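Local coordinates for AlgW protein (Pseudomonas aeruginosa, PDB 7CO3) that probably works as a trypsin-like serine endopeptidase of the HtrA type, in which the protease domain is joined to a PDZ domain, at residues Leu157-Leu161 and Lys162-Ala166; Gly185-Phe188 and Gly189-Gln192; Gly208-Tyr212 and Glu213-Gln217. The protein carries 1 engineered substitution. All blocks are in the same frame, centred on the assembly; numbering follows the deposited sequence.

Interaction 1. Residues Leu157-Leu161 and Lys162-Ala166; sequences LKIDL and KNLPA
Ile-159, Leu-161 and Leu-164 make a small apolar contact round the turn that follows strand 154-158, at one end of the six-stranded antiparallel barrel of the protease domain. The chain leaves the strand, swings out through Asp-160 to Asn-163 and comes back at Leu-164, so that residues three and five places apart are brought together. Asn-163 takes backbone angles of the left-handed region (phi 54°, psi 51°), which helps to turn the chain back on itself.

One branch of Leu-164 does most of the touching. Its CD1 methyl lies 3.8 Å from CD1 of Ile-159, and the two side chains meet at a slant, end against end. Ile-159 reaches this point because CG1 stands between its backbone N and carbonyl carbon (chi1 65°), with CD1 extended beyond it. The same Leu-164 methyl is 4.2 Å from CB of Leu-161; the contact thus uses the root of that side chain, not its two methyl ends. The carbonyl of Leu-161 also leans on the returning leucine, its O lying 3.6 Å from CG of Leu-164. No hydrogen bond joins the two halves, so across the bend the side chains meet by van der Waals contact alone.

Leu-164 is buried, whereas Lys-162 and Asn-163 at the outer bend are exposed to solvent. Ile-159 is buried and also packs against Leu-118 of strand 117-120, Val-133 of strand 130-134 and Ala-143 of strand 140-149, three strands of the barrel. Leu-164 closes over Leu-135 and Arg-139 in the loop between strands 130-134 and 140-149, while Leu-161 rests on Arg-139 and on Thr-141 at the start of strand 140-149.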
ATOM      1  N   LEU B 157     -11.044  24.016 -15.484  1.00 28.20           N
ATOM      2  CA  LEU B 157     -10.000  24.793 -16.117  1.00 35.61           C
ATOM      3  C   LEU B 157     -10.199  24.698 -17.625  1.00 34.48           C
ATOM      4  O   LEU B 157     -10.810  23.755 -18.130  1.00 35.13           O
ATOM      5  CB  LEU B 157      -8.592  24.253 -15.779  1.00 29.51           C
ATOM      6  CG  LEU B 157      -8.133  24.078 -14.321  1.00 33.21           C
ATOM      7  CD1 LEU B 157      -6.694  23.460 -14.280  1.00 29.96           C
ATOM      8  CD2 LEU B 157      -8.189  25.399 -13.596  1.00 31.08           C
ATOM      9  N   LYS B 158      -9.622  25.656 -18.334  1.00 44.40           N
ATOM     10  CA  LYS B 158      -9.651  25.719 -19.788  1.00 48.57           C
ATOM     11  C   LYS B 158      -8.261  26.052 -20.291  1.00 38.50           C
ATOM     12  O   LYS B 158      -7.607  26.954 -19.760  1.00 39.54           O
ATOM     13  CB  LYS B 158     -10.657  26.785 -20.281  1.00 46.93           C
ATOM     14  CG  LYS B 158     -11.007  26.692 -21.786  1.00 49.91           C
ATOM     15  CD  LYS B 158      -9.971  27.387 -22.679  1.00 63.66           C
ATOM     16  CE  LYS B 158     -10.501  27.646 -24.077  1.00 65.76           C
ATOM     17  NZ  LYS B 158     -11.222  26.459 -24.614  1.00 66.09           N
ATOM     18  N   ILE B 159      -7.829  25.343 -21.331  1.00 44.88           N
ATOM     19  CA  ILE B 159      -6.572  25.620 -22.007  1.00 46.17           C
ATOM     20  C   ILE B 159      -6.829  25.745 -23.503  1.00 51.48           C
ATOM     21  O   ILE B 159      -7.828  25.243 -24.024  1.00 48.00           O
ATOM     22  CB  ILE B 159      -5.498  24.547 -21.701  1.00 45.57           C
ATOM     23  CG1 ILE B 159      -5.872  23.148 -22.250  1.00 44.65           C
ATOM     24  CG2 ILE B 159      -5.231  24.484 -20.166  1.00 40.18           C
ATOM     25  CD1 ILE B 159      -4.711  22.111 -22.124  1.00 44.73           C
ATOM     26  N   ASP B 160      -5.910  26.418 -24.185  1.00 58.13           N
ATOM     27  CA  ASP B 160      -5.966  26.673 -25.624  1.00 66.28           C
ATOM     28  C   ASP B 160      -4.804  25.925 -26.270  1.00 67.37           C
ATOM     29  O   ASP B 160      -3.678  26.426 -26.303  1.00 76.75           O
ATOM     30  CB  ASP B 160      -5.903  28.173 -25.896  1.00 83.57           C
ATOM     31  CG  ASP B 160      -5.820  28.513 -27.376  1.00102.94           C
ATOM     32  OD1 ASP B 160      -6.671  28.021 -28.148  1.00108.26           O
ATOM     33  OD2 ASP B 160      -4.916  29.285 -27.761  1.00108.64           O
ATOM     34  N   LEU B 161      -5.083  24.725 -26.780  1.00 62.90           N
ATOM     35  CA  LEU B 161      -4.057  23.832 -27.311  1.00 58.86           C
ATOM     36  C   LEU B 161      -4.700  22.861 -28.293  1.00 58.90           C
ATOM     37  O   LEU B 161      -5.848  22.446 -28.112  1.00 59.24           O
ATOM     38  CB  LEU B 161      -3.357  23.067 -26.178  1.00 58.49           C
ATOM     39  CG  LEU B 161      -2.155  23.725 -25.486  1.00 57.29           C
ATOM     40  CD1 LEU B 161      -1.383  22.748 -24.615  1.00 55.13           C
ATOM     41  CD2 LEU B 161      -1.218  24.338 -26.516  1.00 57.59           C
ATOM     42  N   LYS B 162      -3.943  22.475 -29.314  1.00 63.87           N
ATOM     43  CA  LYS B 162      -4.458  21.693 -30.432  1.00 64.13           C
ATOM     44  C   LYS B 162      -4.171  20.206 -30.258  1.00 62.55           C
ATOM     45  O   LYS B 162      -3.217  19.807 -29.581  1.00 59.44           O
ATOM     46  CB  LYS B 162      -3.857  22.171 -31.770  1.00 69.05           C
ATOM     47  CG  LYS B 162      -2.587  21.415 -32.197  1.00 79.91           C
ATOM     48  CD  LYS B 162      -2.067  21.807 -33.594  1.00 94.14           C
ATOM     49  CE  LYS B 162      -2.532  20.857 -34.712  1.00 88.45           C
ATOM     50  NZ  LYS B 162      -1.610  19.703 -34.926  1.00 88.77           N
ATOM     51  N   ASN B 163      -5.018  19.390 -30.897  1.00 63.63           N
ATOM     52  CA  ASN B 163      -4.847  17.936 -30.962  1.00 63.87           C
ATOM     53  C   ASN B 163      -4.705  17.330 -29.567  1.00 57.40           C
ATOM     54  O   ASN B 163      -3.781  16.569 -29.271  1.00 56.17           O
ATOM     55  CB  ASN B 163      -3.663  17.540 -31.853  1.00 64.82           C
ATOM     56  CG  ASN B 163      -3.811  18.023 -33.298  1.00 73.40           C
ATOM     57  OD1 ASN B 163      -2.910  17.823 -34.121  1.00 74.00           O
ATOM     58  ND2 ASN B 163      -4.948  18.655 -33.616  1.00 69.79           N
ATOM     59  N   LEU B 164      -5.637  17.678 -28.714  1.00 53.14           N
ATOM     60  CA  LEU B 164      -5.634  17.258 -27.321  1.00 48.69           C
ATOM     61  C   LEU B 164      -6.260  15.870 -27.179  1.00 48.96           C
ATOM     62  O   LEU B 164      -7.288  15.588 -27.799  1.00 46.17           O
ATOM     63  CB  LEU B 164      -6.398  18.260 -26.482  1.00 46.52           C
ATOM     64  CG  LEU B 164      -5.571  19.471 -26.059  1.00 49.17           C
ATOM     65  CD1 LEU B 164      -6.350  20.359 -25.090  1.00 44.53           C
ATOM     66  CD2 LEU B 164      -4.255  19.008 -25.455  1.00 51.91           C
ATOM     67  N   PRO B 165      -5.656  14.976 -26.354  1.00 45.68           N
ATOM     68  CA  PRO B 165      -6.280  13.673 -26.098  1.00 45.12           C
ATOM     69  C   PRO B 165      -7.306  13.766 -24.985  1.00 42.33           C
ATOM     70  O   PRO B 165      -6.997  14.239 -23.889  1.00 52.75           O
ATOM     71  CB  PRO B 165      -5.095  12.784 -25.699  1.00 45.02           C
ATOM     72  CG  PRO B 165      -4.140  13.746 -24.997  1.00 42.73           C
ATOM     73  CD  PRO B 165      -4.422  15.156 -25.567  1.00 49.71           C
ATOM     74  N   ALA B 166      -8.526  13.320 -25.237  1.00 41.81           N
ATOM     75  CA  ALA B 166      -9.577  13.400 -24.240  1.00 41.21           C
ATOM     76  C   ALA B 166      -9.823  12.031 -23.596  1.00 40.48           C
ATOM     77  O   ALA B 166      -9.736  10.985 -24.240  1.00 39.37           O
ATOM     78  CB  ALA B 166     -10.869  13.959 -24.831  1.00 50.66           C
TER

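Interaction 2. Residues Gly185-Phe188 and Gly189-Gln192; sequences GNPF and GVGQ
Asn-186 turns its carboxamide inward across the loop, toward Gly-189 and Gly-191, while Pro-187 and Val-190 touch loosely through CG and CG1. With CG anti to the backbone N (chi1 -166°), the Asn-186 amide lies against Gly-189, its CG 3.7 Å from the Gly-189 CA. Its OD1 takes the N-H of Gly-191 at 2.6 Å; the donor sits not far from the line of the side-chain C=O (157°) and only slightly off its plane, though the N-H is bent away from a straight approach.

Two overlapping turns shape the backbone. Gly-189 N donates to Asn-186 O at 3.1 Å, closing a type II turn, and Val-190 N donates to Pro-187 O at 3.0 Å in a nearly straight bond (173°), closing a type I' turn. Both donors approach from above the carbonyl planes. Val-190 CG1, placed between the backbone N and carbonyl carbon, packs 3.3 Å from Pro-187 O and 4.3 Å from Pro-187 CG. At the open end of the loop, Gln-192 CA makes a CA-H...O contact of 3.2 Å with Gly-185 O.

The Phe-188 ring leads away from the bend and meets Phe-246 of the second subunit, and Gln-192 O accepts a hydrogen bond from Arg-204 of that subunit; Gln-192 NE2 donates to Ala-63 O.

Three neutral amide hydrogen bonds, one of them to the buried Asn-186 side chain, probably keep the loop in shape, and the same loop presents Pro-187, Phe-188 and Val-190 to the second subunit.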
ATOM      1  N   GLY B 185      -1.747  10.110 -11.531  1.00 17.66           N
ATOM      2  CA  GLY B 185      -1.510  11.406 -10.936  1.00 22.44           C
ATOM      3  C   GLY B 185      -0.030  11.663 -10.784  1.00 17.13           C
ATOM      4  O   GLY B 185       0.803  10.964 -11.363  1.00 21.68           O
ATOM      5  N   ASN B 186       0.288  12.692  -9.998  1.00 20.17           N
ATOM      6  CA  ASN B 186       1.669  13.141  -9.800  1.00 22.33           C
ATOM      7  C   ASN B 186       2.035  13.097  -8.310  1.00 19.08           C
ATOM      8  O   ASN B 186       2.294  14.147  -7.700  1.00 21.09           O
ATOM      9  CB  ASN B 186       1.873  14.557 -10.365  1.00 24.65           C
ATOM     10  CG  ASN B 186       3.389  14.941 -10.492  1.00 37.76           C
ATOM     11  OD1 ASN B 186       4.291  14.104 -10.345  1.00 32.90           O
ATOM     12  ND2 ASN B 186       3.640  16.240 -10.723  1.00 32.11           N
ATOM     13  N   PRO B 187       2.074  11.912  -7.689  1.00 18.65           N
ATOM     14  CA  PRO B 187       2.318  11.862  -6.236  1.00 19.80           C
ATOM     15  C   PRO B 187       3.685  12.420  -5.884  1.00 17.18           C
ATOM     16  O   PRO B 187       4.692  12.100  -6.511  1.00 18.99           O
ATOM     17  CB  PRO B 187       2.230  10.368  -5.911  1.00 16.63           C
ATOM     18  CG  PRO B 187       2.522   9.692  -7.178  1.00 15.77           C
ATOM     19  CD  PRO B 187       1.918  10.565  -8.238  1.00 17.25           C
ATOM     20  N   PHE B 188       3.703  13.283  -4.882  1.00 19.50           N
ATOM     21  CA  PHE B 188       4.906  13.954  -4.387  1.00 31.75           C
ATOM     22  C   PHE B 188       5.692  14.674  -5.483  1.00 29.27           C
ATOM     23  O   PHE B 188       6.842  15.028  -5.258  1.00 26.48           O
ATOM     24  CB  PHE B 188       5.827  12.966  -3.651  1.00 27.44           C
ATOM     25  CG  PHE B 188       5.135  12.195  -2.561  1.00 24.29           C
ATOM     26  CD1 PHE B 188       4.585  12.855  -1.479  1.00 29.61           C
ATOM     27  CD2 PHE B 188       5.036  10.822  -2.618  1.00 23.03           C
ATOM     28  CE1 PHE B 188       3.932  12.146  -0.451  1.00 27.49           C
ATOM     29  CE2 PHE B 188       4.393  10.085  -1.577  1.00 25.48           C
ATOM     30  CZ  PHE B 188       3.832  10.763  -0.511  1.00 23.00           C
ATOM     31  N   GLY B 189       5.098  14.897  -6.665  1.00 27.74           N
ATOM     32  CA  GLY B 189       5.833  15.519  -7.761  1.00 27.63           C
ATOM     33  C   GLY B 189       6.873  14.638  -8.409  1.00 31.00           C
ATOM     34  O   GLY B 189       7.795  15.158  -9.053  1.00 30.77           O
ATOM     35  N   VAL B 190       6.774  13.315  -8.251  1.00 26.63           N
ATOM     36  CA  VAL B 190       7.787  12.440  -8.854  1.00 30.80           C
ATOM     37  C   VAL B 190       7.622  12.334 -10.369  1.00 31.42           C
ATOM     38  O   VAL B 190       8.538  11.880 -11.064  1.00 28.96           O
ATOM     39  CB  VAL B 190       7.763  11.035  -8.208  1.00 29.25           C
ATOM     40  CG1 VAL B 190       6.508  10.284  -8.602  1.00 30.55           C
ATOM     41  CG2 VAL B 190       9.004  10.221  -8.578  1.00 51.80           C
ATOM     42  N   GLY B 191       6.502  12.787 -10.909  1.00 31.19           N
ATOM     43  CA  GLY B 191       6.130  12.482 -12.276  1.00 30.19           C
ATOM     44  C   GLY B 191       4.796  11.769 -12.336  1.00 28.65           C
ATOM     45  O   GLY B 191       4.270  11.284 -11.339  1.00 22.73           O
ATOM     46  N   GLN B 192       4.220  11.796 -13.528  1.00 23.90           N
ATOM     47  CA  GLN B 192       3.009  11.032 -13.748  1.00 25.78           C
ATOM     48  C   GLN B 192       3.233   9.593 -13.317  1.00 20.31           C
ATOM     49  O   GLN B 192       4.218   8.963 -13.705  1.00 19.68           O
ATOM     50  CB  GLN B 192       2.603  11.042 -15.208  1.00 29.08           C
ATOM     51  CG  GLN B 192       1.174  10.570 -15.306  1.00 25.08           C
ATOM     52  CD  GLN B 192       0.721  10.364 -16.729  1.00 31.91           C
ATOM     53  OE1 GLN B 192       1.246   9.510 -17.453  1.00 31.90           O
ATOM     54  NE2 GLN B 192      -0.281  11.148 -17.134  1.00 25.47           N
TER

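Interaction 3. Residues Gly208-Tyr212 and Glu213-Gln217; sequences GLNTY and EDFIQ
Leu-209 and Asn-210 approach the ring of Phe-215 from different directions: the amide end of Asn-210 lies at the ring edge, near its plane and with the two planes 42° apart, while Leu-209 CD1 comes in obliquely, 4.2 Å from Phe-215 CE2. The Glu-213 carboxylate, through OE2, also lies at the edge of this ring, in its plane. One face of the Tyr-212 ring is covered by Thr-211 CG2, 3.7 Å above its centre; Tyr-212 further packs on Met-342 and Ala-346 of helix 338-346, in the PDZ domain.

Glu-213, extended beyond CG (chi2 -173°), reaches back to the backbone of Gly-208 to Asn-210. Its OE2 accepts from Leu-209 N at 2.5 Å, nearly along the C-O axis, and from Asn-210 N at 2.8 Å on the anti side, in a fairly straight bond (163°). OE1 is held by Leu-207 N and, weakly, by Gly-208 N at 3.4 Å. A water spans Thr-211 O and, weakly, Glu-213 N.

With consecutive backbone N-H groups directed at it, the carboxylate is probably stabilised as an anion, and in return it probably holds the curve of this loop, which by position probably corresponds to loop L3 of HtrA proteases.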
ATOM      1  N   GLY B 208     -17.320  13.564   5.972  1.00 55.41           N
ATOM      2  CA  GLY B 208     -17.130  14.893   6.534  1.00 46.18           C
ATOM      3  C   GLY B 208     -16.095  15.729   5.814  1.00 46.40           C
ATOM      4  O   GLY B 208     -15.478  16.606   6.426  1.00 51.21           O
ATOM      5  N   LEU B 209     -15.873  15.468   4.525  1.00 46.44           N
ATOM      6  CA  LEU B 209     -14.941  16.255   3.724  1.00 43.95           C
ATOM      7  C   LEU B 209     -15.630  17.344   2.920  1.00 46.81           C
ATOM      8  O   LEU B 209     -15.162  18.485   2.902  1.00 44.30           O
ATOM      9  CB  LEU B 209     -14.171  15.339   2.773  1.00 42.21           C
ATOM     10  CG  LEU B 209     -13.389  14.254   3.517  1.00 51.62           C
ATOM     11  CD1 LEU B 209     -12.689  13.319   2.558  1.00 48.84           C
ATOM     12  CD2 LEU B 209     -12.387  14.912   4.441  1.00 54.81           C
ATOM     13  N   ASN B 210     -16.727  17.011   2.240  1.00 47.47           N
ATOM     14  CA  ASN B 210     -17.434  17.962   1.392  1.00 45.05           C
ATOM     15  C   ASN B 210     -18.917  17.927   1.731  1.00 44.56           C
ATOM     16  O   ASN B 210     -19.413  16.970   2.337  1.00 43.49           O
ATOM     17  CB  ASN B 210     -17.229  17.657  -0.095  1.00 45.90           C
ATOM     18  CG  ASN B 210     -15.783  17.750  -0.513  1.00 51.51           C
ATOM     19  OD1 ASN B 210     -15.063  18.655  -0.096  1.00 51.20           O
ATOM     20  ND2 ASN B 210     -15.350  16.815  -1.341  1.00 61.40           N
ATOM     21  N   THR B 211     -19.628  18.986   1.341  1.00 41.12           N
ATOM     22  CA  THR B 211     -21.069  19.026   1.597  1.00 43.28           C
ATOM     23  C   THR B 211     -21.798  17.931   0.821  1.00 33.08           C
ATOM     24  O   THR B 211     -22.640  17.221   1.376  1.00 37.11           O
ATOM     25  CB  THR B 211     -21.637  20.407   1.258  1.00 45.34           C
ATOM     26  OG1 THR B 211     -21.120  21.364   2.188  1.00 48.27           O
ATOM     27  CG2 THR B 211     -23.154  20.397   1.384  1.00 43.73           C
ATOM     28  N   TYR B 212     -21.468  17.762  -0.456  1.00 39.36           N
ATOM     29  CA  TYR B 212     -22.081  16.742  -1.304  1.00 41.17           C
ATOM     30  C   TYR B 212     -21.065  15.632  -1.590  1.00 42.60           C
ATOM     31  O   TYR B 212     -20.205  15.784  -2.458  1.00 47.59           O
ATOM     32  CB  TYR B 212     -22.599  17.368  -2.588  1.00 45.67           C
ATOM     33  CG  TYR B 212     -23.532  18.559  -2.330  1.00 50.16           C
ATOM     34  CD1 TYR B 212     -24.854  18.355  -1.942  1.00 44.83           C
ATOM     35  CD2 TYR B 212     -23.094  19.873  -2.492  1.00 38.29           C
ATOM     36  CE1 TYR B 212     -25.720  19.429  -1.710  1.00 50.67           C
ATOM     37  CE2 TYR B 212     -23.953  20.961  -2.268  1.00 48.74           C
ATOM     38  CZ  TYR B 212     -25.264  20.723  -1.879  1.00 49.40           C
ATOM     39  OH  TYR B 212     -26.121  21.773  -1.645  1.00 52.26           O
ATOM     40  N   GLU B 213     -21.187  14.512  -0.873  1.00 51.55           N
ATOM     41  CA  GLU B 213     -20.234  13.410  -0.924  1.00 44.44           C
ATOM     42  C   GLU B 213     -20.896  12.167  -1.491  1.00 39.04           C
ATOM     43  O   GLU B 213     -22.022  11.829  -1.114  1.00 38.25           O
ATOM     44  CB  GLU B 213     -19.712  13.070   0.469  1.00 38.45           C
ATOM     45  CG  GLU B 213     -19.012  14.191   1.137  1.00 45.84           C
ATOM     46  CD  GLU B 213     -18.370  13.762   2.442  1.00 41.98           C
ATOM     47  OE1 GLU B 213     -18.901  12.843   3.093  1.00 43.81           O
ATOM     48  OE2 GLU B 213     -17.323  14.337   2.808  1.00 45.56           O
ATOM     49  N   ASP B 214     -20.161  11.467  -2.345  1.00 34.57           N
ATOM     50  CA  ASP B 214     -20.589  10.178  -2.879  1.00 31.97           C
ATOM     51  C   ASP B 214     -19.353   9.356  -3.282  1.00 30.26           C
ATOM     52  O   ASP B 214     -19.307   8.750  -4.348  1.00 24.33           O
ATOM     53  CB  ASP B 214     -21.547  10.388  -4.056  1.00 34.21           C
ATOM     54  CG  ASP B 214     -22.354   9.145  -4.382  1.00 44.59           C
ATOM     55  OD1 ASP B 214     -22.487   8.282  -3.488  1.00 44.62           O
ATOM     56  OD2 ASP B 214     -22.871   9.048  -5.518  1.00 54.25           O
ATOM     57  N   PHE B 215     -18.337   9.322  -2.423  1.00 29.93           N
ATOM     58  CA  PHE B 215     -17.010   8.864  -2.837  1.00 26.26           C
ATOM     59  C   PHE B 215     -16.980   7.384  -3.203  1.00 20.69           C
ATOM     60  O   PHE B 215     -17.622   6.542  -2.579  1.00 22.90           O
ATOM     61  CB  PHE B 215     -15.971   9.122  -1.737  1.00 21.31           C
ATOM     62  CG  PHE B 215     -15.630  10.566  -1.535  1.00 25.68           C
ATOM     63  CD1 PHE B 215     -14.862  11.261  -2.472  1.00 22.56           C
ATOM     64  CD2 PHE B 215     -16.052  11.242  -0.411  1.00 30.27           C
ATOM     65  CE1 PHE B 215     -14.549  12.608  -2.286  1.00 29.27           C
ATOM     66  CE2 PHE B 215     -15.738  12.601  -0.228  1.00 31.92           C
ATOM     67  CZ  PHE B 215     -14.994  13.272  -1.164  1.00 32.20           C
ATOM     68  N   ILE B 216     -16.257   7.101  -4.246  1.00 18.91           N
ATOM     69  CA  ILE B 216     -15.652   5.802  -4.472  1.00 20.32           C
ATOM     70  C   ILE B 216     -14.432   5.691  -3.565  1.00 19.15           C
ATOM     71  O   ILE B 216     -13.661   6.657  -3.429  1.00 20.15           O
ATOM     72  CB  ILE B 216     -15.258   5.654  -5.947  1.00 18.73           C
ATOM     73  CG1 ILE B 216     -16.496   5.833  -6.842  1.00 18.84           C
ATOM     74  CG2 ILE B 216     -14.659   4.286  -6.178  1.00 19.54           C
ATOM     75  CD1 ILE B 216     -16.144   6.104  -8.348  1.00 17.27           C
ATOM     76  N   GLN B 217     -14.272   4.533  -2.923  1.00 17.80           N
ATOM     77  CA  GLN B 217     -13.101   4.209  -2.110  1.00 17.74           C
ATOM     78  C   GLN B 217     -12.209   3.232  -2.884  1.00 18.11           C
ATOM     79  O   GLN B 217     -12.705   2.331  -3.567  1.00 17.94           O
ATOM     80  CB  GLN B 217     -13.529   3.636  -0.751  1.00 19.98           C
ATOM     81  CG  GLN B 217     -12.417   3.570   0.294  1.00 17.18           C
ATOM     82  CD  GLN B 217     -12.858   2.943   1.602  1.00 22.03           C
ATOM     83  OE1 GLN B 217     -13.905   3.283   2.161  1.00 22.64           O
ATOM     84  NE2 GLN B 217     -12.044   2.001   2.102  1.00 17.96           N
TER
HETATM   85  O   HOH W   1     -23.463  14.069   1.596  1.00 53.22           O

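In the fold
The three contacts follow one another along the chain within the protease domain, and none touches another. Interaction 1 belongs to the six-stranded barrel; interactions 2 and 3 lie on connections of the second, mixed sheet, where residues 185-192 link strand 180-185 to strand 193-204, while residues 208-217 run into strand 215-218. Their centres are about 21 Å (1 and 2), 24 Å (2 and 3) and 29 Å (1 and 3) apart. Their surroundings differ: 157-166 lies at the barrel with no other chain touching it, 185-192 meets the second subunit, and 208-217 borders the PDZ domain and, through Gln-217, reaches the third subunit. The last two thus probably help hold the trimer together.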